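Local coordinates for putative peptidyl-arginine deiminase family protein (PDB 6B10) that probably hydrolyses agmatine to N-carbamoylputrescine and ammonia, a deiminase step in the biosynthesis of the polyamine putrescine, at residues E77-D82 against F129-K134; N152-M157 against I215-I220; Q177-L182 against K189-L194. All coordinates share one frame; numbering follows the deposited sequence.

Contact 1: E77-D82 against F129-K134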
loop_
_atom_site.group_PDB
_atom_site.type_symbol
_atom_site.label_atom_id
_atom_site.label_comp_id
_atom_site.label_asym_id
_atom_site.label_seq_id
_atom_site.Cartn_x
_atom_site.Cartn_y
_atom_site.Cartn_z
ATOM N N GLU A 77 -2.227 19.209 -4.026
ATOM C CA GLU A 77 -1.879 20.093 -2.923
ATOM C C GLU A 77 -0.488 19.750 -2.441
ATOM O O GLU A 77 0.044 18.685 -2.759
ATOM C CB GLU A 77 -2.889 19.972 -1.783
ATOM C CG GLU A 77 -4.258 20.512 -2.156
ATOM C CD GLU A 77 -5.317 20.227 -1.118
ATOM O OE1 GLU A 77 -4.966 19.915 0.039
ATOM O OE2 GLU A 77 -6.510 20.329 -1.466
ATOM N N PHE A 78 0.095 20.669 -1.681
ATOM C CA PHE A 78 1.470 20.548 -1.227
ATOM C C PHE A 78 1.542 20.839 0.262
ATOM O O PHE A 78 0.737 21.602 0.787
ATOM C CB PHE A 78 2.363 21.520 -2.000
ATOM C CG PHE A 78 2.096 21.537 -3.478
ATOM C CD1 PHE A 78 2.590 20.531 -4.299
ATOM C CD2 PHE A 78 1.334 22.547 -4.050
ATOM C CE1 PHE A 78 2.340 20.537 -5.660
ATOM C CE2 PHE A 78 1.082 22.561 -5.413
ATOM C CZ PHE A 78 1.587 21.554 -6.219
ATOM N N PHE A 79 2.503 20.218 0.935
ATOM C CA PHE A 79 2.693 20.405 2.364
ATOM C C PHE A 79 4.179 20.369 2.704
ATOM O O PHE A 79 4.824 19.325 2.583
ATOM C CB PHE A 79 1.953 19.326 3.151
ATOM C CG PHE A 79 2.177 19.406 4.634
ATOM C CD1 PHE A 79 1.584 20.415 5.384
ATOM C CD2 PHE A 79 2.985 18.484 5.282
ATOM C CE1 PHE A 79 1.792 20.499 6.751
ATOM C CE2 PHE A 79 3.195 18.561 6.651
ATOM C CZ PHE A 79 2.599 19.569 7.386
ATOM N N LYS A 80 4.712 21.513 3.130
ATOM C CA LYS A 80 6.121 21.625 3.491
ATOM C C LYS A 80 6.407 20.830 4.759
ATOM O O LYS A 80 5.743 21.017 5.781
ATOM C CB LYS A 80 6.515 23.091 3.691
ATOM N N CYS A 81 7.395 19.940 4.679
ATOM C CA CYS A 81 7.774 19.085 5.803
ATOM C C CYS A 81 9.013 18.270 5.445
ATOM O O CYS A 81 9.073 17.672 4.371
ATOM C CB CYS A 81 6.626 18.144 6.165
ATOM S SG CYS A 81 7.044 16.876 7.373
ATOM N N ASP A 82 9.997 18.246 6.340
ATOM C CA ASP A 82 11.248 17.534 6.080
ATOM C C ASP A 82 11.045 16.032 6.166
ATOM O O ASP A 82 10.201 15.551 6.920
ATOM C CB ASP A 82 12.345 17.960 7.060
ATOM C CG ASP A 82 12.830 19.377 6.818
ATOM O OD1 ASP A 82 12.096 20.165 6.182
ATOM O OD2 ASP A 82 13.946 19.705 7.272
ATOM N N PHE A 129 -0.856 16.154 10.701
ATOM C CA PHE A 129 -2.149 16.113 11.372
ATOM C C PHE A 129 -2.380 17.341 12.251
ATOM O O PHE A 129 -3.507 17.833 12.347
ATOM C CB PHE A 129 -2.302 14.809 12.172
ATOM C CG PHE A 129 -2.891 13.685 11.367
ATOM C CD1 PHE A 129 -2.136 13.032 10.405
ATOM C CD2 PHE A 129 -4.212 13.308 11.542
ATOM C CE1 PHE A 129 -2.684 12.009 9.646
ATOM C CE2 PHE A 129 -4.765 12.287 10.791
ATOM C CZ PHE A 129 -4.000 11.639 9.838
ATOM N N LYS A 130 -1.314 17.837 12.874
ATOM C CA LYS A 130 -1.396 19.059 13.673
ATOM C C LYS A 130 -1.653 20.288 12.795
ATOM O O LYS A 130 -2.544 21.088 13.086
ATOM C CB LYS A 130 -0.116 19.250 14.499
ATOM C CG LYS A 130 -0.128 20.482 15.394
ATOM C CD LYS A 130 1.045 20.488 16.363
ATOM C CE LYS A 130 1.263 21.863 16.985
ATOM N NZ LYS A 130 1.963 22.807 16.064
ATOM N N GLU A 131 -0.889 20.415 11.710
ATOM C CA GLU A 131 -0.892 21.630 10.892
ATOM C C GLU A 131 -1.947 21.636 9.795
ATOM O O GLU A 131 -2.736 22.575 9.705
ATOM C CB GLU A 131 0.480 21.842 10.259
ATOM C CG GLU A 131 1.625 21.904 11.255
ATOM C CD GLU A 131 2.969 21.999 10.570
ATOM O OE1 GLU A 131 3.006 22.483 9.419
ATOM O OE2 GLU A 131 3.984 21.592 11.176
ATOM N N LYS A 132 -1.966 20.607 8.949
ATOM C CA LYS A 132 -2.898 20.601 7.817
ATOM C C LYS A 132 -4.307 20.139 8.196
ATOM O O LYS A 132 -5.258 20.911 8.085
ATOM C CB LYS A 132 -2.369 19.770 6.651
ATOM C CG LYS A 132 -3.197 19.971 5.391
ATOM C CD LYS A 132 -2.766 19.068 4.257
ATOM C CE LYS A 132 -3.790 19.090 3.130
ATOM N NZ LYS A 132 -3.800 20.363 2.357
ATOM N N PHE A 133 -4.442 18.888 8.627
ATOM C CA PHE A 133 -5.764 18.325 8.922
ATOM C C PHE A 133 -6.352 18.862 10.229
ATOM O O PHE A 133 -7.576 18.893 10.381
ATOM C CB PHE A 133 -5.722 16.792 8.972
ATOM C CG PHE A 133 -5.153 16.150 7.731
ATOM C CD1 PHE A 133 -5.604 16.515 6.468
ATOM C CD2 PHE A 133 -4.178 15.163 7.829
ATOM C CE1 PHE A 133 -5.086 15.924 5.331
ATOM C CE2 PHE A 133 -3.660 14.565 6.692
ATOM C CZ PHE A 133 -4.112 14.947 5.442
ATOM N N LYS A 134 -5.487 19.280 11.158
ATOM C CA LYS A 134 -5.910 19.807 12.466
ATOM C C LYS A 134 -6.832 18.808 13.152
ATOM O O LYS A 134 -8.014 19.067 13.394
ATOM C CB LYS A 134 -6.571 21.180 12.316
ATOM C CG LYS A 134 -5.603 22.249 11.830
ATOM C CD LYS A 134 -6.324 23.502 11.365
ATOM C CE LYS A 134 -5.370 24.444 10.645
ATOM N NZ LYS A 134 -6.095 25.592 10.033
#
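Lys132 on helix 120-133 meets Glu77 and Phe79 on strand 76-80, a helix-on-sheet contact at the margin of the alpha/beta propeller fold of the deiminase family. The strand lies at one end of a four-stranded sheet. The axes of strand 77-80 and helix 129-133 pass 10.1 Å apart and run roughly antiparallel, at 150°. Phe79 contributes the main apolar surface. Its ring has CD1 4.2 Å from Lys132 CB, at the root of the lysine chain. The same ring also meets Glu131, whose OE1 comes within 3.5 Å of Phe79 CE1. The two side chains lie at about a right angle, with ring and carboxylate planes 55° apart. Phe79 is buried, and Leu128 of the same helix touches it too. The Lys132 chain runs extended and turns only at its last torsion (chi4 72°). The aliphatic part thus passes along the strand and brings the ammonium group to Glu77. Tyr21 OH, on strand 19-25 two places along the sheet, is a second hydrogen-bond partner of the same carboxylate oxygen. The salt bridge is short: Lys132 NZ lies 2.6 Å from Glu77 OE1, nearly in line with its C-O bond.

Contact 2: N152-M157 against I215-I220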
loop_
_atom_site.group_PDB
_atom_site.type_symbol
_atom_site.label_atom_id
_atom_site.label_comp_id
_atom_site.label_asym_id
_atom_site.label_seq_id
_atom_site.Cartn_x
_atom_site.Cartn_y
_atom_site.Cartn_z
ATOM N N ASN A 152 -10.400 -6.660 3.701
ATOM C CA ASN A 152 -11.504 -6.849 2.773
ATOM C C ASN A 152 -12.722 -6.013 3.145
ATOM O O ASN A 152 -13.692 -5.980 2.399
ATOM C CB ASN A 152 -11.861 -8.339 2.616
ATOM C CG ASN A 152 -12.744 -8.874 3.732
ATOM O OD1 ASN A 152 -12.750 -8.362 4.854
ATOM N ND2 ASN A 152 -13.491 -9.930 3.424
ATOM N N GLY A 153 -12.657 -5.337 4.292
ATOM C CA GLY A 153 -13.767 -4.523 4.794
ATOM C C GLY A 153 -14.944 -5.287 5.393
ATOM O O GLY A 153 -16.006 -4.708 5.608
ATOM N N GLU A 154 -14.767 -6.577 5.661
ATOM C CA GLU A 154 -15.804 -7.397 6.285
ATOM C C GLU A 154 -15.238 -8.068 7.538
ATOM O O GLU A 154 -15.741 -9.100 7.971
ATOM C CB GLU A 154 -16.311 -8.471 5.317
ATOM C CG GLU A 154 -16.854 -7.945 4.002
ATOM C CD GLU A 154 -18.117 -7.116 4.155
ATOM O OE1 GLU A 154 -18.996 -7.490 4.960
ATOM O OE2 GLU A 154 -18.236 -6.087 3.458
ATOM N N GLY A 155 -14.196 -7.475 8.115
ATOM C CA GLY A 155 -13.585 -8.001 9.323
ATOM C C GLY A 155 -12.442 -8.967 9.091
ATOM O O GLY A 155 -11.900 -9.526 10.049
ATOM N N VAL A 156 -12.060 -9.171 7.835
ATOM C CA VAL A 156 -10.961 -10.069 7.530
ATOM C C VAL A 156 -9.722 -9.261 7.160
ATOM O O VAL A 156 -9.815 -8.256 6.444
ATOM C CB VAL A 156 -11.315 -11.050 6.390
ATOM C CG1 VAL A 156 -10.221 -12.092 6.226
ATOM C CG2 VAL A 156 -12.644 -11.744 6.665
ATOM N N MET A 157 -8.565 -9.710 7.643
ATOM C CA MET A 157 -7.290 -9.092 7.298
ATOM C C MET A 157 -6.308 -10.143 6.810
ATOM O O MET A 157 -6.254 -11.249 7.335
ATOM C CB MET A 157 -6.683 -8.353 8.495
ATOM C CG MET A 157 -5.391 -7.609 8.164
ATOM S SD MET A 157 -4.637 -6.808 9.591
ATOM C CE MET A 157 -3.860 -8.216 10.378
ATOM N N ILE A 215 -9.319 -7.434 -3.743
ATOM C CA ILE A 215 -9.796 -6.480 -4.743
ATOM C C ILE A 215 -11.300 -6.229 -4.634
ATOM O O ILE A 215 -11.803 -5.230 -5.150
ATOM C CB ILE A 215 -9.422 -6.916 -6.172
ATOM C CG1 ILE A 215 -10.055 -8.259 -6.540
ATOM C CG2 ILE A 215 -7.914 -6.982 -6.302
ATOM C CD1 ILE A 215 -9.788 -8.678 -7.967
ATOM N N ASP A 216 -12.019 -7.157 -4.005
ATOM C CA ASP A 216 -13.349 -6.881 -3.466
ATOM C C ASP A 216 -13.540 -7.757 -2.232
ATOM O O ASP A 216 -12.612 -8.471 -1.841
ATOM C CB ASP A 216 -14.453 -7.040 -4.533
ATOM C CG ASP A 216 -14.615 -8.472 -5.047
ATOM O OD1 ASP A 216 -14.442 -9.452 -4.297
ATOM O OD2 ASP A 216 -14.955 -8.610 -6.230
ATOM N N LYS A 217 -14.706 -7.684 -1.593
ATOM C CA LYS A 217 -14.920 -8.395 -0.331
ATOM C C LYS A 217 -14.795 -9.914 -0.468
ATOM O O LYS A 217 -14.544 -10.591 0.520
ATOM C CB LYS A 217 -16.287 -8.057 0.277
ATOM C CG LYS A 217 -17.478 -8.675 -0.446
ATOM C CD LYS A 217 -18.785 -8.170 0.149
ATOM C CE LYS A 217 -19.972 -8.934 -0.402
ATOM N NZ LYS A 217 -21.262 -8.349 0.059
ATOM N N ASN A 218 -14.957 -10.433 -1.686
ATOM C CA ASN A 218 -14.922 -11.874 -1.930
ATOM C C ASN A 218 -13.689 -12.389 -2.661
ATOM O O ASN A 218 -13.593 -13.586 -2.900
ATOM C CB ASN A 218 -16.161 -12.295 -2.731
ATOM C CG ASN A 218 -17.452 -11.975 -2.017
ATOM O OD1 ASN A 218 -18.339 -11.339 -2.579
ATOM N ND2 ASN A 218 -17.560 -12.403 -0.773
ATOM N N THR A 219 -12.753 -11.513 -3.018
ATOM C CA THR A 219 -11.725 -11.889 -3.990
ATOM C C THR A 219 -10.317 -11.443 -3.612
ATOM O O THR A 219 -10.099 -10.293 -3.221
ATOM C CB THR A 219 -12.064 -11.308 -5.366
ATOM O OG1 THR A 219 -13.465 -11.463 -5.616
ATOM C CG2 THR A 219 -11.274 -11.996 -6.458
ATOM N N ILE A 220 -9.366 -12.360 -3.760
ATOM C CA ILE A 220 -7.961 -12.083 -3.523
ATOM C C ILE A 220 -7.164 -12.233 -4.815
ATOM O O ILE A 220 -7.212 -13.283 -5.474
ATOM C CB ILE A 220 -7.367 -13.023 -2.458
ATOM C CG1 ILE A 220 -8.011 -12.735 -1.102
ATOM C CG2 ILE A 220 -5.856 -12.829 -2.364
ATOM C CD1 ILE A 220 -7.666 -13.731 -0.018
#
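Asn152 uses both ends of its amide in this contact, reaching across to Lys217 with one and bracing its own loop with the other. Its ND2 donates to Lys217 O over 3.2 Å, arriving in the carbonyl plane on a lone pair. The oxygen lies 22° out of the amide plane of Asn152. Meanwhile Asn152 OD1 closes an Asx turn by accepting from Glu154 N at 2.8 Å. Val156 N also reaches Asn152 OD1, at 3.2 Å, from the opposite face of the carbonyl plane. With chi1 at 81°, CG sits between the backbone N and the carbonyl carbon, and the amide folds back over its own loop, where OD1 can meet both N-H groups. The three bonds should fix the rotation of the amide.

The other loop has a matching device. Asp216 OD1 accepts from Asn218 N at 2.8 Å, again an Asx turn, and from Thr219 OG1 at 2.6 Å. Both bonds fall within the type I turn from Asp216 to Thr219, which carries Lys217. Beside the polar bond, Glu154 CG rests 3.8 Å from Lys217 CB, and the two chains pass at a slant.

Each segment is the bend of a beta hairpin. One joins strands 149-151 and 156-160, the other strands 212-216 and 219-224. The Asn152-Lys217 bond therefore joins the turns of two three-stranded sheets. Phe214 of strand 212-216 and Phe248 of a loop also touch Asn152.

Contact 3: Q177-L182 against K189-L194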
loop_
_atom_site.group_PDB
_atom_site.type_symbol
_atom_site.label_atom_id
_atom_site.label_comp_id
_atom_site.label_asym_id
_atom_site.label_seq_id
_atom_site.Cartn_x
_atom_site.Cartn_y
_atom_site.Cartn_z
ATOM N N GLN A 177 -1.242 -13.879 20.707
ATOM C CA GLN A 177 -1.354 -12.570 21.343
ATOM C C GLN A 177 -1.349 -11.446 20.317
ATOM O O GLN A 177 -2.144 -10.512 20.412
ATOM C CB GLN A 177 -0.223 -12.365 22.352
ATOM C CG GLN A 177 -0.443 -13.124 23.652
ATOM C CD GLN A 177 0.763 -13.090 24.574
ATOM O OE1 GLN A 177 1.900 -12.905 24.132
ATOM N NE2 GLN A 177 0.520 -13.278 25.863
ATOM N N ILE A 178 -0.440 -11.539 19.352
ATOM C CA ILE A 178 -0.364 -10.574 18.258
ATOM C C ILE A 178 -1.646 -10.629 17.428
ATOM O O ILE A 178 -2.202 -9.592 17.070
ATOM C CB ILE A 178 0.870 -10.830 17.370
ATOM C CG1 ILE A 178 2.147 -10.457 18.131
ATOM C CG2 ILE A 178 0.800 -10.020 16.080
ATOM C CD1 ILE A 178 3.411 -11.055 17.549
ATOM N N ASP A 179 -2.104 -11.843 17.143
ATOM C CA ASP A 179 -3.378 -12.068 16.478
ATOM C C ASP A 179 -4.516 -11.380 17.244
ATOM O O ASP A 179 -5.280 -10.606 16.666
ATOM C CB ASP A 179 -3.646 -13.571 16.359
ATOM C CG ASP A 179 -4.915 -13.886 15.600
ATOM O OD1 ASP A 179 -4.854 -13.982 14.359
ATOM O OD2 ASP A 179 -5.970 -14.062 16.245
ATOM N N THR A 180 -4.611 -11.654 18.544
ATOM C CA THR A 180 -5.659 -11.070 19.398
ATOM C C THR A 180 -5.558 -9.543 19.455
ATOM O O THR A 180 -6.570 -8.847 19.341
ATOM C CB THR A 180 -5.607 -11.661 20.831
ATOM O OG1 THR A 180 -5.829 -13.074 20.767
ATOM C CG2 THR A 180 -6.667 -11.040 21.744
ATOM N N LYS A 181 -4.342 -9.027 19.610
ATOM C CA LYS A 181 -4.136 -7.579 19.655
ATOM C C LYS A 181 -4.563 -6.920 18.347
ATOM O O LYS A 181 -5.254 -5.903 18.358
ATOM C CB LYS A 181 -2.672 -7.245 19.942
ATOM C CG LYS A 181 -2.386 -5.759 20.069
ATOM C CD LYS A 181 -0.983 -5.518 20.594
ATOM N N LEU A 182 -4.138 -7.494 17.225
ATOM C CA LEU A 182 -4.481 -6.951 15.911
ATOM C C LEU A 182 -5.985 -6.972 15.641
ATOM O O LEU A 182 -6.518 -6.044 15.034
ATOM C CB LEU A 182 -3.738 -7.696 14.797
ATOM C CG LEU A 182 -2.248 -7.360 14.711
ATOM C CD1 LEU A 182 -1.516 -8.379 13.850
ATOM C CD2 LEU A 182 -2.025 -5.953 14.171
ATOM N N LYS A 189 -12.733 -10.049 12.713
ATOM C CA LYS A 189 -13.188 -11.382 13.084
ATOM C C LYS A 189 -12.197 -12.464 12.645
ATOM O O LYS A 189 -12.228 -13.564 13.175
ATOM C CB LYS A 189 -14.589 -11.666 12.532
ATOM C CG LYS A 189 -14.684 -11.867 11.028
ATOM C CD LYS A 189 -16.136 -11.736 10.589
ATOM C CE LYS A 189 -16.325 -12.064 9.118
ATOM N NZ LYS A 189 -17.629 -11.539 8.623
ATOM N N GLN A 190 -11.301 -12.148 11.709
ATOM C CA GLN A 190 -10.396 -13.151 11.159
ATOM C C GLN A 190 -9.104 -12.542 10.617
ATOM O O GLN A 190 -9.123 -11.490 9.974
ATOM C CB GLN A 190 -11.109 -13.925 10.045
ATOM C CG GLN A 190 -10.230 -14.904 9.282
ATOM C CD GLN A 190 -10.998 -15.694 8.228
ATOM O OE1 GLN A 190 -12.140 -15.374 7.888
ATOM N NE2 GLN A 190 -10.366 -16.728 7.702
ATOM N N ILE A 191 -7.989 -13.217 10.874
ATOM C CA ILE A 191 -6.712 -12.895 10.245
ATOM C C ILE A 191 -6.197 -14.117 9.506
ATOM O O ILE A 191 -6.087 -15.199 10.081
ATOM C CB ILE A 191 -5.646 -12.457 11.265
ATOM C CG1 ILE A 191 -6.085 -11.158 11.950
ATOM C CG2 ILE A 191 -4.302 -12.274 10.574
ATOM C CD1 ILE A 191 -5.163 -10.681 13.048
ATOM N N ILE A 192 -5.880 -13.928 8.231
ATOM C CA ILE A 192 -5.263 -14.957 7.411
ATOM C C ILE A 192 -3.757 -14.717 7.449
ATOM O O ILE A 192 -3.262 -13.706 6.933
ATOM C CB ILE A 192 -5.792 -14.909 5.970
ATOM C CG1 ILE A 192 -7.293 -15.200 5.968
ATOM C CG2 ILE A 192 -5.069 -15.914 5.088
ATOM C CD1 ILE A 192 -8.000 -14.807 4.695
ATOM N N TRP A 193 -3.048 -15.637 8.095
ATOM C CA TRP A 193 -1.606 -15.579 8.225
ATOM C C TRP A 193 -0.974 -16.423 7.132
ATOM O O TRP A 193 -1.028 -17.647 7.192
ATOM C CB TRP A 193 -1.186 -16.129 9.590
ATOM C CG TRP A 193 -1.595 -15.290 10.765
ATOM C CD1 TRP A 193 -2.762 -15.377 11.481
ATOM C CD2 TRP A 193 -0.826 -14.251 11.377
ATOM N NE1 TRP A 193 -2.763 -14.442 12.498
ATOM C CE2 TRP A 193 -1.587 -13.740 12.452
ATOM C CE3 TRP A 193 0.435 -13.704 11.121
ATOM C CZ2 TRP A 193 -1.124 -12.709 13.268
ATOM C CZ3 TRP A 193 0.891 -12.673 11.926
ATOM C CH2 TRP A 193 0.113 -12.188 12.990
ATOM N N LEU A 194 -0.382 -15.780 6.128
ATOM C CA LEU A 194 0.258 -16.512 5.034
ATOM C C LEU A 194 1.706 -16.880 5.359
ATOM O O LEU A 194 2.524 -16.006 5.645
ATOM C CB LEU A 194 0.229 -15.707 3.735
ATOM C CG LEU A 194 -1.090 -15.598 2.981
ATOM C CD1 LEU A 194 -0.835 -14.828 1.697
ATOM C CD2 LEU A 194 -1.703 -16.955 2.666
#
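Trp193 donates its indole N-H to Asp179 in an almost perfectly straight bond. Trp193 NE1 lies 2.8 Å from Asp179 OD1, and the N-H...O angle is 178°. The oxygen sits in the ring plane, and the nitrogen meets it on the anti side of the carboxylate. The first torsion of Asp179 (chi1 -176°) points the carboxylate away from its own backbone N and over to the strand. Asp179 OD1 also lies against Ile191, 3.5 Å from its CB.

Apolar contacts continue along the helix. Ile178 CG2 abuts the edge of the indole, 3.8 Å from Trp193 CH2. One turn on, Leu182 CB packs on Ile191 CD1 at 3.7 Å. Within the strand, Ile191 CG2 covers one face of the indole toward its rim, so the ring is held both at its edge and over a face.

Farther out, Leu165 of helix 161-167 touches both Ile178 and Trp193, and Lys175 makes a cation-pi contact with the indole. Strand 190-194 runs parallel to strand 156-160. Helices 161-167 and 175-186 connect them, which makes a beta-alpha-beta crossover, with helix 175-186 packed on its second strand.

Lys183 forms a salt bridge with Asp179 OD2. With an N-H at one oxygen and an ammonium at the other, Asp179 is probably ionised.

Contact 1 comes first along the chain and stands apart. Its centre is 31 Å from that of contact 2 and 33 Å from that of contact 3, and the nearest atoms are about 18 Å away in both cases. Contacts 2 and 3 are close neighbours, with centres 15 Å apart. They share a sheet: strand 156-160 of contact 2 lies beside strand 190-194 of contact 3. Probable backbone hydrogen bonds join them, from Lys189 N to Gly155 O and from Ile192 N to Met157 O. Contact 3 falls between the two segments of contact 2 in sequence. The crossover is therefore completed before the chain reaches the hairpin of the next sheet, and contact 2 ties the two sheets together through their turns.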